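Local coordinates for capsid protein (Infectious hypodermal and hematopoietic necrosis virus, PDB 3N7X), which forms the icosahedral shell of this shrimp densovirus from sixty copies of a beta-barrel subunit, and binds calcium ions, at residues Y109-H114 with F232-G237. Numbering follows the deposited sequence.
Sequences YGWKVH and FIPKWG
W111, V113, I233 and P234 make a small, buried, wholly apolar contact between the start of the long strand 111-131, in the antiparallel sheet that also holds strands 208-214 and 281-296, and the loop that runs between strands 220-221 and 264-268. The backbones stay apart, V113 and I233 coming nearest at 6.4 Å between their CA atoms, so side chains do the joining. V113 points toward the loop, and its CG1, anti to the backbone N (chi1 175°), reaches I233, with CG2 of that isoleucine 3.8 Å away. The two branched side chains meet at about a right angle, and CG1 of V113 also lies 4.1 Å from CD1 of I233, so one methyl touches both arms of the isoleucine. P234 CD meets the rim of the indole, 4.2 Å from CZ3 of W111 and near the ring plane, and lies more loosely near CG2 of V113. Valine is short and branched enough to set a methyl against I233, whose two apolar branches receive it; proline, with no backbone N-H to satisfy, suits a buried loop position. The broad indole spans from the strand to the loop, its NE1 satisfied by the carbonyl of G223. V113 also packs on L291 and L293 of strand 281-296, and I233 on I213, so the loop meets strand 208-214 as well as strand 111-131. With 165 Å² buried and no polar bond between the two segments to orient them, specificity comes from burial and from the fit of V113 against I233 and of the indole rim against P234.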
ATOM      1  N   TYR A 109     -10.274 -96.436 -16.664  1.00 21.59           N
ATOM      2  CA  TYR A 109     -10.846 -95.102 -16.625  1.00 21.65           C
ATOM      3  C   TYR A 109     -10.185 -94.009 -17.446  1.00 21.47           C
ATOM      4  O   TYR A 109     -10.750 -92.930 -17.594  1.00 20.72           O
ATOM      5  CB  TYR A 109     -10.993 -94.687 -15.165  1.00 22.45           C
ATOM      6  CG  TYR A 109     -11.909 -95.640 -14.426  1.00 24.84           C
ATOM      7  CD1 TYR A 109     -13.289 -95.607 -14.636  1.00 23.94           C
ATOM      8  CD2 TYR A 109     -11.395 -96.631 -13.585  1.00 24.73           C
ATOM      9  CE1 TYR A 109     -14.134 -96.538 -14.036  1.00 23.91           C
ATOM     10  CE2 TYR A 109     -12.237 -97.574 -12.981  1.00 24.13           C
ATOM     11  CZ  TYR A 109     -13.604 -97.518 -13.214  1.00 23.67           C
ATOM     12  OH  TYR A 109     -14.449 -98.443 -12.646  1.00 24.60           O
ATOM     13  N   GLY A 110      -9.000 -94.272 -17.983  1.00 21.07           N
ATOM     14  CA  GLY A 110      -8.363 -93.266 -18.816  1.00 21.92           C
ATOM     15  C   GLY A 110      -7.205 -92.475 -18.245  1.00 21.48           C
ATOM     16  O   GLY A 110      -7.065 -92.320 -17.026  1.00 21.11           O
ATOM     17  N   TRP A 111      -6.385 -91.950 -19.148  1.00 19.79           N
ATOM     18  CA  TRP A 111      -5.214 -91.182 -18.764  1.00 20.78           C
ATOM     19  C   TRP A 111      -4.796 -90.183 -19.844  1.00 21.59           C
ATOM     20  O   TRP A 111      -5.278 -90.234 -20.978  1.00 19.90           O
ATOM     21  CB  TRP A 111      -4.051 -92.138 -18.487  1.00 20.89           C
ATOM     22  CG  TRP A 111      -3.869 -93.162 -19.576  1.00 20.68           C
ATOM     23  CD1 TRP A 111      -4.365 -94.433 -19.596  1.00 20.52           C
ATOM     24  CD2 TRP A 111      -3.175 -92.983 -20.821  1.00 20.09           C
ATOM     25  NE1 TRP A 111      -4.026 -95.059 -20.773  1.00 20.63           N
ATOM     26  CE2 TRP A 111      -3.295 -94.192 -21.543  1.00 20.13           C
ATOM     27  CE3 TRP A 111      -2.467 -91.919 -21.397  1.00 19.54           C
ATOM     28  CZ2 TRP A 111      -2.728 -94.370 -22.815  1.00 20.05           C
ATOM     29  CZ3 TRP A 111      -1.902 -92.094 -22.663  1.00 20.03           C
ATOM     30  CH2 TRP A 111      -2.038 -93.314 -23.357  1.00 19.54           C
ATOM     31  N   LYS A 112      -3.892 -89.281 -19.465  1.00 22.24           N
ATOM     32  CA  LYS A 112      -3.346 -88.259 -20.358  1.00 22.82           C
ATOM     33  C   LYS A 112      -1.880 -88.120 -20.021  1.00 23.23           C
ATOM     34  O   LYS A 112      -1.476 -88.365 -18.882  1.00 23.87           O
ATOM     35  CB  LYS A 112      -3.940 -86.874 -20.093  1.00 23.54           C
ATOM     36  CG  LYS A 112      -5.382 -86.675 -20.391  1.00 26.54           C
ATOM     37  CD  LYS A 112      -5.765 -85.249 -20.036  1.00 25.23           C
ATOM     38  CE  LYS A 112      -7.228 -85.007 -20.331  1.00 26.09           C
ATOM     39  NZ  LYS A 112      -7.631 -83.629 -19.971  1.00 29.52           N
ATOM     40  N   VAL A 113      -1.092 -87.706 -21.004  1.00 22.45           N
ATOM     41  CA  VAL A 113       0.316 -87.445 -20.779  1.00 22.08           C
ATOM     42  C   VAL A 113       0.454 -85.956 -21.048  1.00 23.45           C
ATOM     43  O   VAL A 113       0.145 -85.476 -22.141  1.00 24.28           O
ATOM     44  CB  VAL A 113       1.223 -88.214 -21.745  1.00 21.66           C
ATOM     45  CG1 VAL A 113       2.672 -87.796 -21.523  1.00 21.08           C
ATOM     46  CG2 VAL A 113       1.074 -89.704 -21.518  1.00 21.02           C
ATOM     47  N   HIS A 114       0.892 -85.216 -20.039  1.00 24.38           N
ATOM     48  CA  HIS A 114       1.057 -83.780 -20.175  1.00 24.98           C
ATOM     49  C   HIS A 114       2.390 -83.428 -20.794  1.00 25.75           C
ATOM     50  O   HIS A 114       2.455 -82.854 -21.878  1.00 28.43           O
ATOM     51  CB  HIS A 114       0.932 -83.109 -18.808  1.00 24.08           C
ATOM     52  CG  HIS A 114      -0.467 -83.092 -18.279  1.00 26.55           C
ATOM     53  ND1 HIS A 114      -1.441 -82.256 -18.785  1.00 26.83           N
ATOM     54  CD2 HIS A 114      -1.076 -83.850 -17.337  1.00 27.52           C
ATOM     55  CE1 HIS A 114      -2.589 -82.504 -18.179  1.00 26.35           C
ATOM     56  NE2 HIS A 114      -2.395 -83.466 -17.296  1.00 26.92           N
ATOM     57  N   PHE A 232       2.381 -94.533 -28.285  1.00 22.65           N
ATOM     58  CA  PHE A 232       2.785 -93.145 -28.457  1.00 22.02           C
ATOM     59  C   PHE A 232       2.084 -92.141 -27.557  1.00 21.98           C
ATOM     60  O   PHE A 232       0.889 -92.253 -27.288  1.00 21.75           O
ATOM     61  CB  PHE A 232       2.564 -92.698 -29.909  1.00 22.03           C
ATOM     62  CG  PHE A 232       3.284 -93.530 -30.934  1.00 22.29           C
ATOM     63  CD1 PHE A 232       4.252 -94.461 -30.560  1.00 22.72           C
ATOM     64  CD2 PHE A 232       3.005 -93.364 -32.287  1.00 21.93           C
ATOM     65  CE1 PHE A 232       4.931 -95.214 -31.518  1.00 22.93           C
ATOM     66  CE2 PHE A 232       3.676 -94.111 -33.254  1.00 22.68           C
ATOM     67  CZ  PHE A 232       4.642 -95.040 -32.870  1.00 23.36           C
ATOM     68  N   ILE A 233       2.842 -91.158 -27.088  1.00 21.25           N
ATOM     69  CA  ILE A 233       2.267 -90.093 -26.288  1.00 20.82           C
ATOM     70  C   ILE A 233       1.336 -89.408 -27.292  1.00 20.32           C
ATOM     71  O   ILE A 233       1.754 -89.063 -28.398  1.00 20.86           O
ATOM     72  CB  ILE A 233       3.360 -89.128 -25.808  1.00 20.08           C
ATOM     73  CG1 ILE A 233       4.177 -89.811 -24.707  1.00 19.66           C
ATOM     74  CG2 ILE A 233       2.743 -87.828 -25.329  1.00 19.01           C
ATOM     75  CD1 ILE A 233       5.433 -89.068 -24.304  1.00 18.32           C
ATOM     76  N   PRO A 234       0.061 -89.219 -26.929  1.00 20.32           N
ATOM     77  CA  PRO A 234      -0.920 -88.589 -27.819  1.00 19.74           C
ATOM     78  C   PRO A 234      -0.452 -87.373 -28.604  1.00 20.31           C
ATOM     79  O   PRO A 234      -0.143 -86.327 -28.037  1.00 20.87           O
ATOM     80  CB  PRO A 234      -2.080 -88.273 -26.881  1.00 19.37           C
ATOM     81  CG  PRO A 234      -2.016 -89.401 -25.905  1.00 19.09           C
ATOM     82  CD  PRO A 234      -0.531 -89.473 -25.604  1.00 18.68           C
ATOM     83  N   LYS A 235      -0.409 -87.533 -29.921  1.00 20.64           N
ATOM     84  CA  LYS A 235      -0.010 -86.475 -30.841  1.00 22.09           C
ATOM     85  C   LYS A 235      -0.788 -86.716 -32.126  1.00 22.71           C
ATOM     86  O   LYS A 235      -1.061 -87.862 -32.475  1.00 23.39           O
ATOM     87  CB  LYS A 235       1.490 -86.547 -31.127  1.00 24.21           C
ATOM     88  CG  LYS A 235       2.369 -85.845 -30.101  1.00 26.79           C
ATOM     89  CD  LYS A 235       2.253 -84.337 -30.253  1.00 30.35           C
ATOM     90  CE  LYS A 235       3.275 -83.604 -29.413  1.00 30.03           C
ATOM     91  NZ  LYS A 235       3.123 -82.136 -29.562  1.00 31.87           N
ATOM     92  N   TRP A 236      -1.147 -85.645 -32.827  1.00 22.97           N
ATOM     93  CA  TRP A 236      -1.907 -85.772 -34.065  1.00 22.20           C
ATOM     94  C   TRP A 236      -1.258 -84.962 -35.174  1.00 23.26           C
ATOM     95  O   TRP A 236      -1.052 -83.764 -35.024  1.00 25.85           O
ATOM     96  CB  TRP A 236      -3.343 -85.289 -33.838  1.00 21.47           C
ATOM     97  CG  TRP A 236      -4.254 -85.502 -35.005  1.00 21.40           C
ATOM     98  CD1 TRP A 236      -4.331 -84.747 -36.144  1.00 20.02           C
ATOM     99  CD2 TRP A 236      -5.207 -86.560 -35.160  1.00 20.85           C
ATOM    100  NE1 TRP A 236      -5.273 -85.273 -37.000  1.00 18.41           N
ATOM    101  CE2 TRP A 236      -5.825 -86.386 -36.423  1.00 19.82           C
ATOM    102  CE3 TRP A 236      -5.598 -87.643 -34.356  1.00 20.99           C
ATOM    103  CZ2 TRP A 236      -6.815 -87.257 -36.903  1.00 19.14           C
ATOM    104  CZ3 TRP A 236      -6.586 -88.512 -34.834  1.00 21.96           C
ATOM    105  CH2 TRP A 236      -7.182 -88.309 -36.098  1.00 19.48           C
ATOM    106  N   GLY A 237      -0.937 -85.616 -36.287  1.00 23.16           N
ATOM    107  CA  GLY A 237      -0.314 -84.919 -37.396  1.00 21.64           C
ATOM    108  C   GLY A 237       0.304 -85.856 -38.413  1.00 22.02           C
ATOM    109  O   GLY A 237       0.840 -86.908 -38.055  1.00 22.69           O
TER